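Local structure of Orf11 (Staphylococcus phage P68, 6O43) at residues 33-38 with 79-84; 48-53 with 87-92; 57-62 with 98-103; 64-69 with 183-188. The protein is a potential phage lysin that probably cleaves the peptidoglycan of the staphylococcal cell wall. One frame throughout, in Å; residues are numbered along the deposited sequence.

Interaction 1: 33-38 with 79-84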
# COMPACT_ATOMS: atom_id res chain seq x y z
N TYR A 33 -10.57 0.78 -13.14
CA TYR A 33 -9.42 1.48 -12.59
C TYR A 33 -8.11 0.79 -12.94
O TYR A 33 -8.03 -0.43 -13.05
CB TYR A 33 -9.53 1.60 -11.07
CG TYR A 33 -10.58 2.57 -10.61
CD1 TYR A 33 -10.34 3.94 -10.64
CD2 TYR A 33 -11.81 2.13 -10.14
CE1 TYR A 33 -11.29 4.85 -10.22
CE2 TYR A 33 -12.78 3.03 -9.73
CZ TYR A 33 -12.51 4.39 -9.77
OH TYR A 33 -13.47 5.28 -9.35
N GLY A 34 -7.07 1.61 -13.08
CA GLY A 34 -5.71 1.10 -13.23
C GLY A 34 -5.59 0.07 -14.34
O GLY A 34 -6.17 0.21 -15.42
N ARG A 35 -4.81 -0.98 -14.06
CA ARG A 35 -4.56 -2.01 -15.05
C ARG A 35 -5.70 -3.01 -15.19
O ARG A 35 -5.72 -3.77 -16.16
CB ARG A 35 -3.25 -2.72 -14.72
CG ARG A 35 -2.06 -1.82 -14.97
CD ARG A 35 -0.79 -2.25 -14.26
NE ARG A 35 0.24 -1.24 -14.46
CZ ARG A 35 0.33 -0.12 -13.75
NH1 ARG A 35 -0.55 0.13 -12.79
NH2 ARG A 35 1.29 0.76 -14.01
N PHE A 36 -6.65 -3.03 -14.25
CA PHE A 36 -7.88 -3.75 -14.51
C PHE A 36 -8.57 -3.20 -15.75
O PHE A 36 -9.25 -3.93 -16.48
CB PHE A 36 -8.82 -3.69 -13.30
CG PHE A 36 -8.19 -4.17 -12.02
CD1 PHE A 36 -7.82 -5.49 -11.86
CD2 PHE A 36 -7.99 -3.29 -10.96
CE1 PHE A 36 -7.25 -5.94 -10.67
CE2 PHE A 36 -7.42 -3.73 -9.78
CZ PHE A 36 -7.05 -5.06 -9.63
N ASN A 37 -8.36 -1.91 -16.04
CA ASN A 37 -8.90 -1.26 -17.23
C ASN A 37 -7.91 -1.32 -18.40
O ASN A 37 -8.25 -1.83 -19.47
CB ASN A 37 -9.27 0.19 -16.92
CG ASN A 37 -9.79 0.94 -18.14
OD1 ASN A 37 -10.55 0.38 -18.94
ND2 ASN A 37 -9.38 2.19 -18.29
N VAL A 38 -6.70 -0.80 -18.20
CA VAL A 38 -5.77 -0.64 -19.32
C VAL A 38 -5.29 -2.00 -19.82
O VAL A 38 -5.19 -2.23 -21.03
CB VAL A 38 -4.59 0.26 -18.93
CG1 VAL A 38 -3.54 0.25 -20.03
CG2 VAL A 38 -5.07 1.68 -18.67
N TRP A 79 1.82 -3.77 -11.93
CA TRP A 79 0.75 -3.59 -10.95
C TRP A 79 1.23 -2.76 -9.76
O TRP A 79 2.36 -2.91 -9.29
CB TRP A 79 0.23 -4.95 -10.47
CG TRP A 79 -0.53 -5.73 -11.51
CD1 TRP A 79 -0.05 -6.74 -12.29
CD2 TRP A 79 -1.91 -5.58 -11.86
NE1 TRP A 79 -1.04 -7.22 -13.11
CE2 TRP A 79 -2.19 -6.52 -12.87
CE3 TRP A 79 -2.94 -4.73 -11.43
CZ2 TRP A 79 -3.45 -6.65 -13.45
CZ3 TRP A 79 -4.19 -4.86 -12.01
CH2 TRP A 79 -4.44 -5.81 -13.01
N LEU A 80 0.35 -1.88 -9.28
CA LEU A 80 0.58 -1.03 -8.12
C LEU A 80 1.66 0.02 -8.35
O LEU A 80 2.06 0.72 -7.41
CB LEU A 80 0.94 -1.85 -6.87
CG LEU A 80 0.19 -3.18 -6.68
CD1 LEU A 80 0.56 -3.81 -5.35
CD2 LEU A 80 -1.32 -3.00 -6.80
N ASN A 81 2.14 0.18 -9.59
CA ASN A 81 3.25 1.07 -9.90
C ASN A 81 4.50 0.71 -9.12
O ASN A 81 5.31 1.57 -8.76
CB ASN A 81 2.87 2.54 -9.66
CG ASN A 81 1.94 3.08 -10.73
OD1 ASN A 81 1.91 2.59 -11.85
ND2 ASN A 81 1.17 4.11 -10.38
N HIS A 82 4.68 -0.59 -8.86
CA HIS A 82 5.75 -1.05 -7.98
C HIS A 82 7.12 -0.95 -8.65
O HIS A 82 8.07 -0.43 -8.05
CB HIS A 82 5.47 -2.48 -7.53
CG HIS A 82 6.18 -2.87 -6.28
ND1 HIS A 82 5.58 -2.80 -5.04
CD2 HIS A 82 7.44 -3.32 -6.06
CE1 HIS A 82 6.44 -3.20 -4.12
NE2 HIS A 82 7.57 -3.52 -4.71
N THR A 83 7.24 -1.46 -9.87
CA THR A 83 8.52 -1.44 -10.58
C THR A 83 8.24 -1.66 -12.06
O THR A 83 7.10 -1.55 -12.52
CB THR A 83 9.47 -2.51 -10.02
OG1 THR A 83 10.77 -2.33 -10.58
CG2 THR A 83 8.96 -3.90 -10.36
N SER A 84 9.29 -1.97 -12.82
CA SER A 84 9.14 -2.26 -14.24
C SER A 84 8.17 -3.42 -14.44
O SER A 84 8.16 -4.37 -13.66
CB SER A 84 10.50 -2.59 -14.86
OG SER A 84 11.53 -1.84 -14.24

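Interaction 2: 48-53 with 87-92. With I3C (5-amino-2,4,6-triiodobenzene-1,3-dicarboxylic acid), chain B.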
# COMPACT_ATOMS: atom_id res chain seq x y z
N ARG A 48 -10.82 -11.56 -11.81
CA ARG A 48 -10.87 -12.64 -10.83
C ARG A 48 -9.60 -13.47 -10.85
O ARG A 48 -9.08 -13.86 -9.80
CB ARG A 48 -12.07 -13.54 -11.08
CG ARG A 48 -13.37 -12.93 -10.68
CD ARG A 48 -14.54 -13.80 -11.13
NE ARG A 48 -15.78 -13.04 -11.03
CZ ARG A 48 -16.41 -12.80 -9.88
NH1 ARG A 48 -15.91 -13.26 -8.74
NH2 ARG A 48 -17.52 -12.08 -9.88
N GLN A 49 -9.12 -13.80 -12.05
CA GLN A 49 -7.88 -14.55 -12.18
C GLN A 49 -6.74 -13.85 -11.44
O GLN A 49 -5.97 -14.48 -10.70
CB GLN A 49 -7.54 -14.72 -13.66
CG GLN A 49 -6.38 -15.65 -13.94
CD GLN A 49 -5.90 -15.53 -15.37
OE1 GLN A 49 -6.09 -14.50 -16.02
NE2 GLN A 49 -5.27 -16.59 -15.88
N VAL A 50 -6.64 -12.53 -11.60
CA VAL A 50 -5.57 -11.77 -10.96
C VAL A 50 -5.75 -11.78 -9.44
O VAL A 50 -4.82 -12.10 -8.69
CB VAL A 50 -5.54 -10.34 -11.51
CG1 VAL A 50 -4.68 -9.45 -10.63
CG2 VAL A 50 -5.02 -10.34 -12.94
N LEU A 51 -6.95 -11.43 -8.97
CA LEU A 51 -7.18 -11.35 -7.53
C LEU A 51 -6.98 -12.70 -6.86
O LEU A 51 -6.35 -12.78 -5.80
CB LEU A 51 -8.58 -10.81 -7.26
CG LEU A 51 -8.78 -9.38 -7.77
CD1 LEU A 51 -10.18 -8.87 -7.46
CD2 LEU A 51 -7.72 -8.46 -7.17
N LYS A 52 -7.51 -13.77 -7.45
CA LYS A 52 -7.28 -15.10 -6.91
C LYS A 52 -5.79 -15.41 -6.83
O LYS A 52 -5.32 -16.02 -5.86
CB LYS A 52 -8.00 -16.15 -7.75
CG LYS A 52 -9.51 -16.14 -7.65
CD LYS A 52 -10.11 -17.27 -8.47
CE LYS A 52 -9.40 -18.59 -8.17
NZ LYS A 52 -10.06 -19.75 -8.85
N ALA A 53 -5.02 -15.01 -7.85
CA ALA A 53 -3.61 -15.36 -7.90
C ALA A 53 -2.82 -14.65 -6.80
O ALA A 53 -2.01 -15.28 -6.11
CB ALA A 53 -3.04 -15.02 -9.27
N GLY A 87 6.37 -9.37 -18.34
CA GLY A 87 5.98 -9.55 -19.73
C GLY A 87 4.50 -9.73 -19.98
O GLY A 87 4.05 -9.51 -21.12
N ASP A 88 3.73 -10.13 -18.98
CA ASP A 88 2.30 -10.30 -19.14
C ASP A 88 1.61 -10.01 -17.81
O ASP A 88 2.25 -10.01 -16.76
CB ASP A 88 1.95 -11.71 -19.65
CG ASP A 88 2.24 -12.79 -18.63
OD1 ASP A 88 1.35 -13.06 -17.79
OD2 ASP A 88 3.34 -13.38 -18.67
N TYR A 89 0.30 -9.76 -17.88
CA TYR A 89 -0.39 -9.25 -16.70
C TYR A 89 -0.42 -10.26 -15.56
O TYR A 89 -0.34 -9.87 -14.39
CB TYR A 89 -1.82 -8.82 -17.07
CG TYR A 89 -2.79 -9.95 -17.32
CD1 TYR A 89 -3.45 -10.59 -16.27
CD2 TYR A 89 -3.08 -10.37 -18.61
CE1 TYR A 89 -4.34 -11.62 -16.50
CE2 TYR A 89 -3.97 -11.39 -18.85
CZ TYR A 89 -4.60 -12.01 -17.79
OH TYR A 89 -5.50 -13.04 -18.02
N LEU A 90 -0.53 -11.56 -15.87
CA LEU A 90 -0.58 -12.55 -14.81
C LEU A 90 0.79 -12.77 -14.19
O LEU A 90 0.93 -12.80 -12.96
CB LEU A 90 -1.15 -13.88 -15.33
CG LEU A 90 -1.45 -14.90 -14.24
CD1 LEU A 90 -2.39 -14.30 -13.20
CD2 LEU A 90 -2.04 -16.18 -14.83
N THR A 91 1.82 -12.93 -15.02
CA THR A 91 3.19 -13.00 -14.51
C THR A 91 3.52 -11.77 -13.66
O THR A 91 4.22 -11.88 -12.65
CB THR A 91 4.18 -13.12 -15.67
OG1 THR A 91 3.94 -14.34 -16.38
CG2 THR A 91 5.61 -13.10 -15.15
N ASP A 92 3.02 -10.60 -14.05
CA ASP A 92 3.33 -9.39 -13.32
C ASP A 92 2.63 -9.36 -11.96
O ASP A 92 3.23 -8.96 -10.96
CB ASP A 92 2.96 -8.15 -14.14
CG ASP A 92 3.57 -6.88 -13.59
OD1 ASP A 92 4.77 -6.65 -13.83
OD2 ASP A 92 2.86 -6.12 -12.91
I3 I3C B . 2.77 -6.53 -19.51
I2 I3C B . -2.72 -6.29 -21.96
I1 I3C B . 2.09 -4.49 -25.19
O8 I3C B . 4.31 -6.18 -23.05
O9 I3C B . 4.11 -4.28 -21.99
C10 I3C B . -1.05 -5.15 -24.46
N13 I3C B . -0.37 -6.79 -19.83
C1 I3C B . 2.08 -5.56 -22.34
C6 I3C B . 1.55 -6.06 -21.17
C5 I3C B . 0.19 -6.27 -21.06
C4 I3C B . -0.64 -5.97 -22.12
C3 I3C B . -0.12 -5.47 -23.30
C2 I3C B . 1.25 -5.26 -23.41
C7 I3C B . 3.59 -5.32 -22.46
O11 I3C B . -1.54 -3.99 -24.57
O12 I3C B . -1.34 -6.04 -25.30

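Interaction 3: 57-62 with 98-103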
# COMPACT_ATOMS: atom_id res chain seq x y z
N ILE A 57 -0.84 -16.15 -3.13
CA ILE A 57 0.55 -15.86 -2.79
C ILE A 57 0.66 -15.24 -1.40
O ILE A 57 1.69 -15.41 -0.73
CB ILE A 57 1.17 -14.97 -3.87
CG1 ILE A 57 1.41 -15.77 -5.15
CG2 ILE A 57 2.46 -14.33 -3.36
CD1 ILE A 57 1.65 -14.93 -6.38
N GLY A 58 -0.36 -14.53 -0.94
CA GLY A 58 -0.36 -13.99 0.40
C GLY A 58 -0.70 -12.52 0.48
O GLY A 58 -0.56 -11.91 1.55
N VAL A 59 -1.14 -11.93 -0.63
CA VAL A 59 -1.56 -10.53 -0.67
C VAL A 59 -3.08 -10.49 -0.74
O VAL A 59 -3.68 -11.13 -1.61
CB VAL A 59 -0.93 -9.78 -1.86
CG1 VAL A 59 -1.61 -8.44 -2.06
CG2 VAL A 59 0.56 -9.60 -1.64
N SER A 60 -3.69 -9.73 0.16
CA SER A 60 -5.13 -9.64 0.19
C SER A 60 -5.65 -9.04 -1.12
O SER A 60 -5.12 -8.01 -1.57
CB SER A 60 -5.59 -8.79 1.38
OG SER A 60 -6.15 -7.56 0.96
N PRO A 61 -6.65 -9.64 -1.75
CA PRO A 61 -7.24 -9.01 -2.94
C PRO A 61 -7.71 -7.59 -2.68
O PRO A 61 -7.66 -6.75 -3.58
CB PRO A 61 -8.41 -9.94 -3.29
CG PRO A 61 -8.03 -11.27 -2.70
CD PRO A 61 -7.26 -10.95 -1.45
N THR A 62 -8.17 -7.30 -1.46
CA THR A 62 -8.62 -5.95 -1.13
C THR A 62 -7.47 -4.95 -1.21
O THR A 62 -7.61 -3.88 -1.81
CB THR A 62 -9.26 -5.94 0.26
OG1 THR A 62 -10.32 -6.92 0.32
CG2 THR A 62 -9.83 -4.56 0.57
N ARG A 98 4.57 -11.74 -4.80
CA ARG A 98 5.69 -12.32 -4.07
C ARG A 98 6.65 -11.24 -3.58
O ARG A 98 7.22 -11.37 -2.49
CB ARG A 98 6.42 -13.34 -4.94
CG ARG A 98 5.65 -14.64 -5.15
CD ARG A 98 6.47 -15.66 -5.91
NE ARG A 98 6.77 -15.23 -7.27
CZ ARG A 98 6.18 -15.72 -8.36
NH1 ARG A 98 5.26 -16.67 -8.25
NH2 ARG A 98 6.52 -15.27 -9.55
N LYS A 99 6.83 -10.17 -4.36
CA LYS A 99 7.67 -9.06 -3.91
C LYS A 99 7.08 -8.40 -2.67
O LYS A 99 7.81 -8.09 -1.72
CB LYS A 99 7.83 -8.05 -5.05
CG LYS A 99 9.07 -7.19 -4.95
CD LYS A 99 9.42 -6.58 -6.30
N LEU A 100 5.77 -8.20 -2.64
CA LEU A 100 5.13 -7.57 -1.50
C LEU A 100 5.20 -8.45 -0.25
O LEU A 100 5.32 -7.94 0.87
CB LEU A 100 3.68 -7.24 -1.83
CG LEU A 100 3.15 -5.87 -1.40
CD1 LEU A 100 4.20 -4.80 -1.64
CD2 LEU A 100 1.87 -5.54 -2.14
N VAL A 101 5.12 -9.77 -0.42
CA VAL A 101 5.26 -10.66 0.73
C VAL A 101 6.67 -10.57 1.30
O VAL A 101 6.85 -10.50 2.52
CB VAL A 101 4.89 -12.10 0.33
CG1 VAL A 101 5.24 -13.07 1.45
CG2 VAL A 101 3.41 -12.20 -0.01
N SER A 102 7.68 -10.58 0.43
CA SER A 102 9.05 -10.40 0.89
C SER A 102 9.20 -9.10 1.66
O SER A 102 9.66 -9.10 2.81
CB SER A 102 10.02 -10.43 -0.30
OG SER A 102 10.00 -11.68 -0.95
N GLN A 103 8.79 -7.99 1.06
CA GLN A 103 9.02 -6.68 1.67
C GLN A 103 8.30 -6.57 3.01
O GLN A 103 8.83 -5.96 3.95
CB GLN A 103 8.58 -5.57 0.71
CG GLN A 103 9.44 -5.49 -0.54
CD GLN A 103 9.04 -4.36 -1.48
OE1 GLN A 103 8.21 -3.52 -1.14
NE2 GLN A 103 9.64 -4.35 -2.67

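Interaction 4: 64-69 with 183-188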
# COMPACT_ATOMS: atom_id res chain seq x y z
N PHE A 64 -4.55 -5.26 -2.82
CA PHE A 64 -4.12 -5.18 -4.21
C PHE A 64 -5.02 -4.25 -5.01
O PHE A 64 -4.56 -3.32 -5.68
CB PHE A 64 -4.09 -6.58 -4.81
CG PHE A 64 -3.34 -6.69 -6.11
CD1 PHE A 64 -1.97 -6.87 -6.12
CD2 PHE A 64 -4.02 -6.64 -7.33
CE1 PHE A 64 -1.27 -6.98 -7.30
CE2 PHE A 64 -3.33 -6.75 -8.52
CZ PHE A 64 -1.95 -6.92 -8.51
N ALA A 65 -6.34 -4.48 -4.93
CA ALA A 65 -7.29 -3.68 -5.70
C ALA A 65 -7.28 -2.22 -5.25
O ALA A 65 -7.29 -1.30 -6.07
CB ALA A 65 -8.69 -4.26 -5.57
N VAL A 66 -7.29 -1.99 -3.93
CA VAL A 66 -7.34 -0.62 -3.42
C VAL A 66 -6.10 0.16 -3.83
O VAL A 66 -6.17 1.35 -4.16
CB VAL A 66 -7.53 -0.62 -1.89
CG1 VAL A 66 -6.99 0.66 -1.29
CG2 VAL A 66 -9.00 -0.79 -1.55
N TYR A 67 -4.93 -0.48 -3.81
CA TYR A 67 -3.71 0.21 -4.22
C TYR A 67 -3.68 0.43 -5.73
O TYR A 67 -3.25 1.49 -6.19
CB TYR A 67 -2.48 -0.56 -3.76
CG TYR A 67 -1.91 -0.04 -2.46
CD1 TYR A 67 -2.70 0.66 -1.57
CD2 TYR A 67 -0.57 -0.23 -2.14
CE1 TYR A 67 -2.18 1.15 -0.38
CE2 TYR A 67 -0.04 0.26 -0.96
CZ TYR A 67 -0.85 0.95 -0.08
OH TYR A 67 -0.34 1.44 1.10
N GLU A 68 -4.13 -0.55 -6.51
CA GLU A 68 -4.18 -0.37 -7.95
C GLU A 68 -5.13 0.77 -8.32
O GLU A 68 -4.83 1.58 -9.20
CB GLU A 68 -4.61 -1.66 -8.64
CG GLU A 68 -4.66 -1.58 -10.16
CD GLU A 68 -3.31 -1.27 -10.78
OE1 GLU A 68 -2.28 -1.46 -10.11
OE2 GLU A 68 -3.28 -0.82 -11.95
N LYS A 69 -6.27 0.86 -7.63
CA LYS A 69 -7.21 1.94 -7.91
C LYS A 69 -6.59 3.30 -7.59
O LYS A 69 -6.74 4.25 -8.37
CB LYS A 69 -8.50 1.74 -7.11
CG LYS A 69 -9.56 2.81 -7.31
CD LYS A 69 -9.44 3.93 -6.28
CE LYS A 69 -10.46 5.03 -6.53
NZ LYS A 69 -10.35 6.13 -5.53
N ASN A 183 -9.54 5.03 3.13
CA ASN A 183 -10.79 5.68 2.72
C ASN A 183 -11.50 4.89 1.63
O ASN A 183 -12.73 4.83 1.60
CB ASN A 183 -10.51 7.11 2.26
CG ASN A 183 -10.24 8.05 3.42
OD1 ASN A 183 -10.64 7.78 4.55
ND2 ASN A 183 -9.56 9.15 3.14
N THR A 184 -10.74 4.29 0.71
CA THR A 184 -11.36 3.48 -0.34
C THR A 184 -11.99 2.23 0.25
O THR A 184 -13.10 1.84 -0.14
CB THR A 184 -10.33 3.11 -1.41
OG1 THR A 184 -9.85 4.31 -2.03
CG2 THR A 184 -10.97 2.20 -2.46
N ILE A 185 -11.31 1.59 1.20
CA ILE A 185 -11.86 0.40 1.84
C ILE A 185 -13.18 0.73 2.52
O ILE A 185 -14.19 0.05 2.32
CB ILE A 185 -10.84 -0.20 2.82
CG1 ILE A 185 -9.76 -0.96 2.05
CG2 ILE A 185 -11.52 -1.10 3.84
CD1 ILE A 185 -8.45 -1.12 2.81
N LEU A 186 -13.20 1.79 3.33
CA LEU A 186 -14.43 2.19 4.01
C LEU A 186 -15.49 2.64 3.00
O LEU A 186 -16.66 2.25 3.10
CB LEU A 186 -14.14 3.29 5.02
CG LEU A 186 -13.18 2.94 6.16
CD1 LEU A 186 -12.69 4.20 6.86
CD2 LEU A 186 -13.87 2.01 7.16
N ALA A 187 -15.09 3.46 2.03
CA ALA A 187 -16.03 3.89 1.00
C ALA A 187 -16.70 2.69 0.33
O ALA A 187 -17.87 2.76 -0.06
CB ALA A 187 -15.32 4.76 -0.04
N TRP A 188 -15.97 1.59 0.19
CA TRP A 188 -16.47 0.38 -0.46
C TRP A 188 -17.19 -0.56 0.50
O TRP A 188 -17.57 -1.66 0.09
CB TRP A 188 -15.32 -0.36 -1.14
CG TRP A 188 -14.81 0.30 -2.38
CD1 TRP A 188 -15.32 1.41 -2.98
CD2 TRP A 188 -13.71 -0.13 -3.18
NE1 TRP A 188 -14.59 1.71 -4.11
CE2 TRP A 188 -13.59 0.78 -4.25
CE3 TRP A 188 -12.80 -1.19 -3.09
CZ2 TRP A 188 -12.61 0.66 -5.23
CZ3 TRP A 188 -11.82 -1.30 -4.06
CH2 TRP A 188 -11.73 -0.39 -5.12

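Interaction 1: 33-38 with 79-84
Arg-35 NH2 is gripped by two carbonyl oxygens: Asn-81 OD1, which accepts a hydrogen bond from it over 2.9 Å, and the backbone O of Leu-77. The bond to Asn-81 is moderately bent (151° at the hydrogen). The guanidinium and the amide stand almost perpendicular, 86° apart, with OD1 near the guanidinium edge but tilted somewhat out of its plane. NH1 turns to other partners, forming a salt bridge with Glu-68 and a hydrogen bond to Gly-72 O, so the buried arginine is held from several sides. Its chain, extended from CG to NE, carries the charge past the Trp-79 backbone, whose N lies over one face of the guanidinium.

The root of the same side chain lies on the indole: Arg-35 CB sits over a face of Trp-79, 3.7 Å from the centroid of the six-membered ring, as a CH-pi contact. Trp-79 CZ3 stands over a face of Phe-36, toward its rim and 3.5 Å from Phe-36 CE1, the planes inclined at 51°. Trp-79 NE1 is bonded to Tyr-89 O. The whole is a buried arginine and aromatic cluster, tying helix 34-38 to the loop between helices 61-71 and 89-104 of an all-helical domain.

Interaction 2: 48-53 with 87-92
The capped first turn of helix 89-104 packs across helix 44-57, setting Tyr-89 and Leu-90 against Gln-49, Val-50 and Ala-53 at the rim of the pocket that holds the triiodinated ligand I3C. The polar link is short: Tyr-89 OH donates to Gln-49 OE1 over 2.5 Å, approaching in the carbonyl plane with a C=O...O angle of 149°. Gln-49 reaches the hydroxyl with its chain extended, CG anti to the backbone N (chi1 -172°), and its amide is turned 65° from the phenol ring.

Apolar contacts flank this bond. Val-50 CG2 touches the edge of the Tyr-89 ring, 3.7 Å from CD1. The two methyls of Leu-90 divide their work: CD2 lies beside Gln-49 NE2, and CD1 meets Ala-53 CB at 4.0 Å. Tyr-89 also touches Leu-40 and Trp-39, the latter another wall of the ligand pocket, as is Arg-86.

Asp-88 is the N-cap of helix 89-104. Its OD1 accepts from Thr-91 N over 2.8 Å in an almost straight bond, met from above the carboxylate plane, while OD2 accepts a hydrogen bond from Thr-91 OG1 on the syn side, somewhat out of plane. Both carboxylate oxygens are therefore engaged by one residue, which fixes the rotation of the group.

I3C, a compound used for phasing, lies against the same turn, its I3 3.6 Å from Gly-87 O and its amino nitrogen N13 3.6 Å from Tyr-89 N.

Interaction 3: 57-62 with 98-103
The C-terminal Ile-57 of helix 44-57 and the turn that follows it, Gly-58 and Val-59, fit against the flank of helix 89-104. No hydrogen bond crosses this interface, in which the corner between two helices of the all-helical fold packs on a third. Two bumps come from the corner. The first, Ile-57 CG2, settles between the backbone N of Arg-98 (3.6 Å) and Arg-98 CG (3.7 Å). With CG2 anti to the backbone N and CG1 beside that N (chi1 -72°), the methyl CG2 faces the arginine. CD1 adds a looser touch on the same Arg-98 CG, the two side chains crossing at a slant. Ile-57 also touches Ala-97, just before Arg-98, and Lys-94, a turn earlier.

The second bump, Val-59 CG2, enters the notch between two neighbours on the helix, 3.9 Å from Leu-100 CB and 4.2 Å from Val-101 CG2.

One bump points the other way. Val-101 CG2 drops into the hollow walled by Ile-57 and Val-59 and floored by Gly-58. That glycine has positive phi (130°) and, lacking a side chain, lets the helix come close. Beyond it, Ser-60 N-caps helix 61-71, its OG bonded to Leu-63 N. The valine's tightest approach is Val-101 CG2 to Ile-57 O, 3.7 Å.

Interaction 4: 64-69 with 183-188
Val-66 carries the apolar part of this contact, and one methyl does most of it. Its CG2 lies 3.7 Å from Thr-184 CG2, 3.7 Å from Ile-185 CG1 and 3.8 Å from Trp-188 CZ3, wedged among three side chains from the last turn of helix 177-187 and the residue after it. CG1 of the valine lies near Thr-184 CB; the two branched side chains slide past each other in opposite directions. Ile-185 crosses the valine at about a right angle.

Thr-184 CG2 sits 3.4 Å above the indole plane of Trp-188, over the centre of the six-membered ring, which braces the tryptophan from within its own segment. Lys-69 CG comes to 4.3 Å from Trp-188 CZ2.

Polar groups contribute little across the interface. The lysine's bend at chi2 (-92°) turns its chain toward Thr-184, but Lys-69 NZ stops 4.0 Å from Thr-184 OG1 and has its own hydrogen bond just outside the segments. The hydroxyl bonds back to Asp-180 O and weakly to Asn-70 OD1.

Around the contact, Trp-188 rests on Leu-26 and Val-30 of helix 23-30, and Ile-185 on Phe-10 of helix 3-11. The axes of the two helical segments pass 10.1 Å apart at 115°, a steep helix-helix crossing in the interior of an all-alpha domain.

Overall arrangement
Helices 61-71 and 89-104, with the loop between them, run through all four contacts. Interactions 1 and 2 meet where Asp-92 OD2 lies 2.7 Å from Trp-79 N, a probable hydrogen bond, and interaction 1 meets interaction 4 where Leu-80 N comes 2.8 Å from Glu-68 OE1. Phe-64 joins 4 to 2 through Val-50, its CE2 3.7 Å from Val-50 CG1. Interactions 2 and 3 both use helix 89-104, with centres 13 Å apart; 3 and 4 share helix 61-71. I3C touches interaction 2 directly. The Trp-79 side chain of interaction 1 is about 7 Å from the ligand, and that of Arg-98 in interaction 3 about 14 Å.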